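PDB 5K2M: RimK-related lysine biosynthesis protein from Thermococcus kodakarensis, which binds ADP and magnesium in an ATP-grasp fold and, as a LysX-type member of the RimK family, probably acts as an ATP-dependent ligase in lysine biosynthesis. Local coordinates for residues V144-H147 / R148-M151; L213-K216 / A217-F221. One frame throughout, in Å; residues are numbered along the deposited sequence.

How the contacts relate
Both contacts are the closing turns of a helix in the ATP-grasp region, but they lie on opposite sides of the chain's centre. Contact 1 belongs to helix 138-150, which packs on the antiparallel sheet containing Lys122; contact 2 belongs to helix 208-219, which packs on the sheet carrying the magnesium ligands Asp229 and Glu241. Their centres are 34 Å apart and their nearest atoms about 19 Å. Neither touches the nucleotide: the side chain of Arg148 is about 10 Å from bound ADP, that of Ala217 about 13 Å. Contact 1 also meets a second subunit, whereas contact 2 packs within its own chain.

Contact 1 (V144-H147 / R148-M151); sequences VLEH and RKWM
Glu146 lies alongside both Lys149 and Trp150, one turn further on, all three side chains pointing the same way. Its OE2 rests on the aliphatic part of the lysine, 3.6 Å from Lys149 CD, while the charged ends remain apart, Glu146 OE2 to Lys149 NZ being 5.2 Å. Lysine suits this exposed position because its methylenes pack while its amine, turned by a bend at the last torsion (chi4 -65°), sits 3.5 Å above one face of the Trp150 ring, toward the rim. The carboxylate stands 79° to the indole plane; its OE1 accepts a hydrogen bond from Leu131 N of the second subunit, and OE2 makes a long, weak ion pair with Arg198 there. With an alanine here, that amide would probably lose its acceptor and Arg198 its ionic partner.

The backbone bonds weaken along the turn. Arg148 N reaches Val144 O at 2.9 Å and Lys149 N reaches Leu145 O at 3.0 Å, but Trp150 N makes only weak bonds, to Glu146 O at 3.4 Å and His147 O at 3.2 Å.

Inside, Val144 CG1 lies 4.3 Å from Arg148 CG, and Arg148 NH2 is hydrogen-bonded to Tyr156 O. This is the C-terminal end of an alpha-helix, packed on its ATP-grasp sheet through Val144, Leu145 and Arg148 and on a second subunit through Glu146, His147, Arg148 and Trp150.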
loop_
_atom_site.group_PDB
_atom_site.type_symbol
_atom_site.label_atom_id
_atom_site.label_comp_id
_atom_site.label_asym_id
_atom_site.label_seq_id
_atom_site.Cartn_x
_atom_site.Cartn_y
_atom_site.Cartn_z
ATOM N N VAL A 144 -47.343 -13.573 -22.878
ATOM C CA VAL A 144 -46.125 -14.264 -22.462
ATOM C C VAL A 144 -44.963 -13.286 -22.285
ATOM O O VAL A 144 -44.276 -13.307 -21.262
ATOM C CB VAL A 144 -45.739 -15.380 -23.456
ATOM C CG1 VAL A 144 -44.346 -15.944 -23.157
ATOM C CG2 VAL A 144 -46.772 -16.493 -23.399
ATOM N N LEU A 145 -44.747 -12.424 -23.271
ATOM C CA LEU A 145 -43.640 -11.467 -23.200
ATOM C C LEU A 145 -43.826 -10.431 -22.080
ATOM O O LEU A 145 -42.847 -10.029 -21.441
ATOM C CB LEU A 145 -43.446 -10.764 -24.538
ATOM C CG LEU A 145 -43.051 -11.672 -25.707
ATOM C CD1 LEU A 145 -43.096 -10.866 -26.990
ATOM C CD2 LEU A 145 -41.668 -12.271 -25.490
ATOM N N GLU A 146 -45.068 -10.014 -21.836
ATOM C CA GLU A 146 -45.376 -9.129 -20.691
ATOM C C GLU A 146 -44.961 -9.784 -19.382
ATOM O O GLU A 146 -44.357 -9.153 -18.521
ATOM C CB GLU A 146 -46.879 -8.784 -20.608
ATOM C CG GLU A 146 -47.267 -7.410 -21.138
ATOM C CD GLU A 146 -46.677 -6.258 -20.326
ATOM O OE1 GLU A 146 -47.097 -6.031 -19.159
ATOM O OE2 GLU A 146 -45.785 -5.577 -20.878
ATOM N N HIS A 147 -45.294 -11.055 -19.224
ATOM C CA HIS A 147 -44.940 -11.750 -17.983
ATOM C C HIS A 147 -43.443 -11.993 -17.847
ATOM O O HIS A 147 -42.887 -11.760 -16.780
ATOM C CB HIS A 147 -45.753 -13.035 -17.822
ATOM C CG HIS A 147 -47.200 -12.772 -17.565
ATOM N ND1 HIS A 147 -47.792 -12.982 -16.337
ATOM C CD2 HIS A 147 -48.161 -12.247 -18.358
ATOM C CE1 HIS A 147 -49.061 -12.627 -16.400
ATOM N NE2 HIS A 147 -49.310 -12.176 -17.613
ATOM N N ARG A 148 -42.783 -12.424 -18.919
ATOM C CA ARG A 148 -41.331 -12.612 -18.888
ATOM C C ARG A 148 -40.602 -11.321 -18.509
ATOM O O ARG A 148 -39.652 -11.339 -17.731
ATOM C CB ARG A 148 -40.824 -13.097 -20.238
ATOM C CG ARG A 148 -41.247 -14.507 -20.587
ATOM C CD ARG A 148 -40.546 -15.546 -19.741
ATOM N NE ARG A 148 -40.525 -16.795 -20.486
ATOM C CZ ARG A 148 -39.650 -17.071 -21.456
ATOM N NH1 ARG A 148 -39.757 -18.226 -22.099
ATOM N NH2 ARG A 148 -38.665 -16.215 -21.776
ATOM N N LYS A 149 -41.061 -10.214 -19.075
ATOM C CA LYS A 149 -40.536 -8.880 -18.805
ATOM C C LYS A 149 -40.463 -8.580 -17.306
ATOM O O LYS A 149 -39.428 -8.126 -16.817
ATOM C CB LYS A 149 -41.431 -7.855 -19.514
ATOM C CG LYS A 149 -41.175 -6.379 -19.226
ATOM C CD LYS A 149 -42.406 -5.556 -19.607
ATOM C CE LYS A 149 -42.066 -4.126 -20.002
ATOM N NZ LYS A 149 -41.499 -3.345 -18.870
ATOM N N TRP A 150 -41.550 -8.845 -16.581
ATOM C CA TRP A 150 -41.619 -8.512 -15.158
ATOM C C TRP A 150 -41.074 -9.584 -14.230
ATOM O O TRP A 150 -41.097 -9.409 -13.021
ATOM C CB TRP A 150 -43.052 -8.141 -14.748
ATOM C CG TRP A 150 -43.472 -6.809 -15.272
ATOM C CD1 TRP A 150 -44.534 -6.550 -16.082
ATOM C CD2 TRP A 150 -42.817 -5.548 -15.050
ATOM N NE1 TRP A 150 -44.597 -5.207 -16.368
ATOM C CE2 TRP A 150 -43.555 -4.567 -15.749
ATOM C CE3 TRP A 150 -41.683 -5.151 -14.321
ATOM C CZ2 TRP A 150 -43.201 -3.207 -15.740
ATOM C CZ3 TRP A 150 -41.325 -3.800 -14.319
ATOM C CH2 TRP A 150 -42.086 -2.846 -15.027
ATOM N N MET A 151 -40.567 -10.686 -14.764
ATOM C CA MET A 151 -39.932 -11.674 -13.901
ATOM C C MET A 151 -38.508 -11.227 -13.600
ATOM O O MET A 151 -37.854 -10.614 -14.442
ATOM C CB MET A 151 -39.997 -13.065 -14.519
ATOM C CG MET A 151 -41.430 -13.560 -14.583
ATOM S SD MET A 151 -41.661 -15.081 -15.498
ATOM C CE MET A 151 -41.651 -16.220 -14.127
#

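Contact 2 (L213-K216 / A217-F221); sequences LSVK and AWEAF
Val215 and Glu219, one turn apart, make the main side-chain contact here. With CG1 anti to the backbone N (chi1 171°), Val215 directs that methyl at the glutamate, reaching Glu219 OE2 at 3.6 Å. Glu219 CG, placed beside its own backbone N by chi1 -75°, lies 3.4 Å from Val215 O and at the edge of the Trp218 ring, in its plane; the extended chain beyond it carries the carboxylate to the valine methyl. Lys216 stays apart from this carboxylate, its NZ 6.2 Å from Glu219 OE1; both residues suit the exposed side of the helix.

Four successive backbone bonds, from the N of Ala217, Trp218, Glu219 and Ala220 to the O of Leu213, Ser214, Val215 and Lys216, measure 2.9 to 3.1 Å. They run from the N-H of residue i+4 to the C=O of residue i, as in any alpha-helix, here an amphipathic one laid against the ATP-grasp sheet that includes strands 225-233 and 236-243. Helix 83-90 adjoins the same buried face, Leu90 touching Ala217, Ala220 and Phe221; the small alanine methyls permit close approach.

Two polar side-chain groups have partners outside the turn. Ser214 OG is hydrogen-bonded to Ser174 OG and to Val210 O, which satisfies a buried hydroxyl. Trp218 packs on Leu226 and bonds through NE1 to Gly224 O, pinning the indole to the chain that leads into strand 225-233.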
loop_
_atom_site.group_PDB
_atom_site.type_symbol
_atom_site.label_atom_id
_atom_site.label_comp_id
_atom_site.label_asym_id
_atom_site.label_seq_id
_atom_site.Cartn_x
_atom_site.Cartn_y
_atom_site.Cartn_z
ATOM N N LEU A 213 -29.909 -41.535 -34.423
ATOM C CA LEU A 213 -30.080 -40.094 -34.210
ATOM C C LEU A 213 -29.590 -39.667 -32.819
ATOM O O LEU A 213 -28.948 -38.623 -32.663
ATOM C CB LEU A 213 -31.551 -39.700 -34.381
ATOM C CG LEU A 213 -31.879 -38.210 -34.271
ATOM C CD1 LEU A 213 -31.151 -37.420 -35.353
ATOM C CD2 LEU A 213 -33.381 -38.013 -34.389
ATOM N N SER A 214 -29.897 -40.478 -31.816
ATOM C CA SER A 214 -29.463 -40.212 -30.444
ATOM C C SER A 214 -27.939 -40.149 -30.330
ATOM O O SER A 214 -27.401 -39.230 -29.697
ATOM C CB SER A 214 -30.008 -41.272 -29.496
ATOM O OG SER A 214 -31.419 -41.194 -29.426
ATOM N N VAL A 215 -27.249 -41.111 -30.948
ATOM C CA VAL A 215 -25.788 -41.138 -30.909
ATOM C C VAL A 215 -25.213 -39.894 -31.596
ATOM O O VAL A 215 -24.277 -39.282 -31.090
ATOM C CB VAL A 215 -25.203 -42.432 -31.543
ATOM C CG1 VAL A 215 -23.686 -42.346 -31.684
ATOM C CG2 VAL A 215 -25.556 -43.656 -30.706
ATOM N N LYS A 216 -25.782 -39.524 -32.739
ATOM C CA LYS A 216 -25.336 -38.335 -33.476
ATOM C C LYS A 216 -25.545 -37.055 -32.672
ATOM O O LYS A 216 -24.696 -36.171 -32.683
ATOM C CB LYS A 216 -26.050 -38.220 -34.827
ATOM C CG LYS A 216 -25.420 -39.034 -35.951
ATOM C CD LYS A 216 -26.354 -39.081 -37.154
ATOM C CE LYS A 216 -25.660 -39.554 -38.424
ATOM N NZ LYS A 216 -24.915 -38.440 -39.082
ATOM N N ALA A 217 -26.677 -36.959 -31.980
ATOM C CA ALA A 217 -26.934 -35.825 -31.099
ATOM C C ALA A 217 -25.876 -35.757 -30.001
ATOM O O ALA A 217 -25.363 -34.684 -29.689
ATOM C CB ALA A 217 -28.321 -35.928 -30.486
ATOM N N TRP A 218 -25.553 -36.907 -29.413
ATOM C CA TRP A 218 -24.506 -36.972 -28.397
ATOM C C TRP A 218 -23.141 -36.543 -28.949
ATOM O O TRP A 218 -22.369 -35.889 -28.245
ATOM C CB TRP A 218 -24.409 -38.389 -27.819
ATOM C CG TRP A 218 -23.342 -38.541 -26.770
ATOM C CD1 TRP A 218 -23.521 -38.512 -25.430
ATOM C CD2 TRP A 218 -21.939 -38.744 -26.983
ATOM N NE1 TRP A 218 -22.326 -38.685 -24.788
ATOM C CE2 TRP A 218 -21.333 -38.810 -25.718
ATOM C CE3 TRP A 218 -21.135 -38.866 -28.121
ATOM C CZ2 TRP A 218 -19.954 -39.007 -25.550
ATOM C CZ3 TRP A 218 -19.765 -39.060 -27.954
ATOM C CH2 TRP A 218 -19.194 -39.131 -26.676
ATOM N N GLU A 219 -22.849 -36.934 -30.197
ATOM C CA GLU A 219 -21.572 -36.616 -30.861
ATOM C C GLU A 219 -21.423 -35.121 -31.163
ATOM O O GLU A 219 -20.310 -34.614 -31.248
ATOM C CB GLU A 219 -21.378 -37.474 -32.133
ATOM C CG GLU A 219 -20.994 -38.908 -31.780
ATOM C CD GLU A 219 -21.014 -39.907 -32.928
ATOM O OE1 GLU A 219 -21.513 -39.609 -34.036
ATOM O OE2 GLU A 219 -20.532 -41.033 -32.693
ATOM N N ALA A 220 -22.538 -34.417 -31.295
ATOM C CA ALA A 220 -22.502 -32.955 -31.332
ATOM C C ALA A 220 -21.818 -32.344 -30.099
ATOM O O ALA A 220 -21.226 -31.277 -30.191
ATOM C CB ALA A 220 -23.907 -32.391 -31.472
ATOM N N PHE A 221 -21.920 -33.023 -28.953
ATOM C CA PHE A 221 -21.291 -32.593 -27.716
ATOM C C PHE A 221 -19.956 -33.292 -27.454
ATOM O O PHE A 221 -19.009 -32.650 -27.001
ATOM C CB PHE A 221 -22.282 -32.768 -26.550
ATOM C CG PHE A 221 -23.476 -31.870 -26.682
ATOM C CD1 PHE A 221 -23.429 -30.565 -26.212
ATOM C CD2 PHE A 221 -24.600 -32.288 -27.381
ATOM C CE1 PHE A 221 -24.501 -29.704 -26.388
ATOM C CE2 PHE A 221 -25.674 -31.436 -27.557
ATOM C CZ PHE A 221 -25.627 -30.141 -27.048
#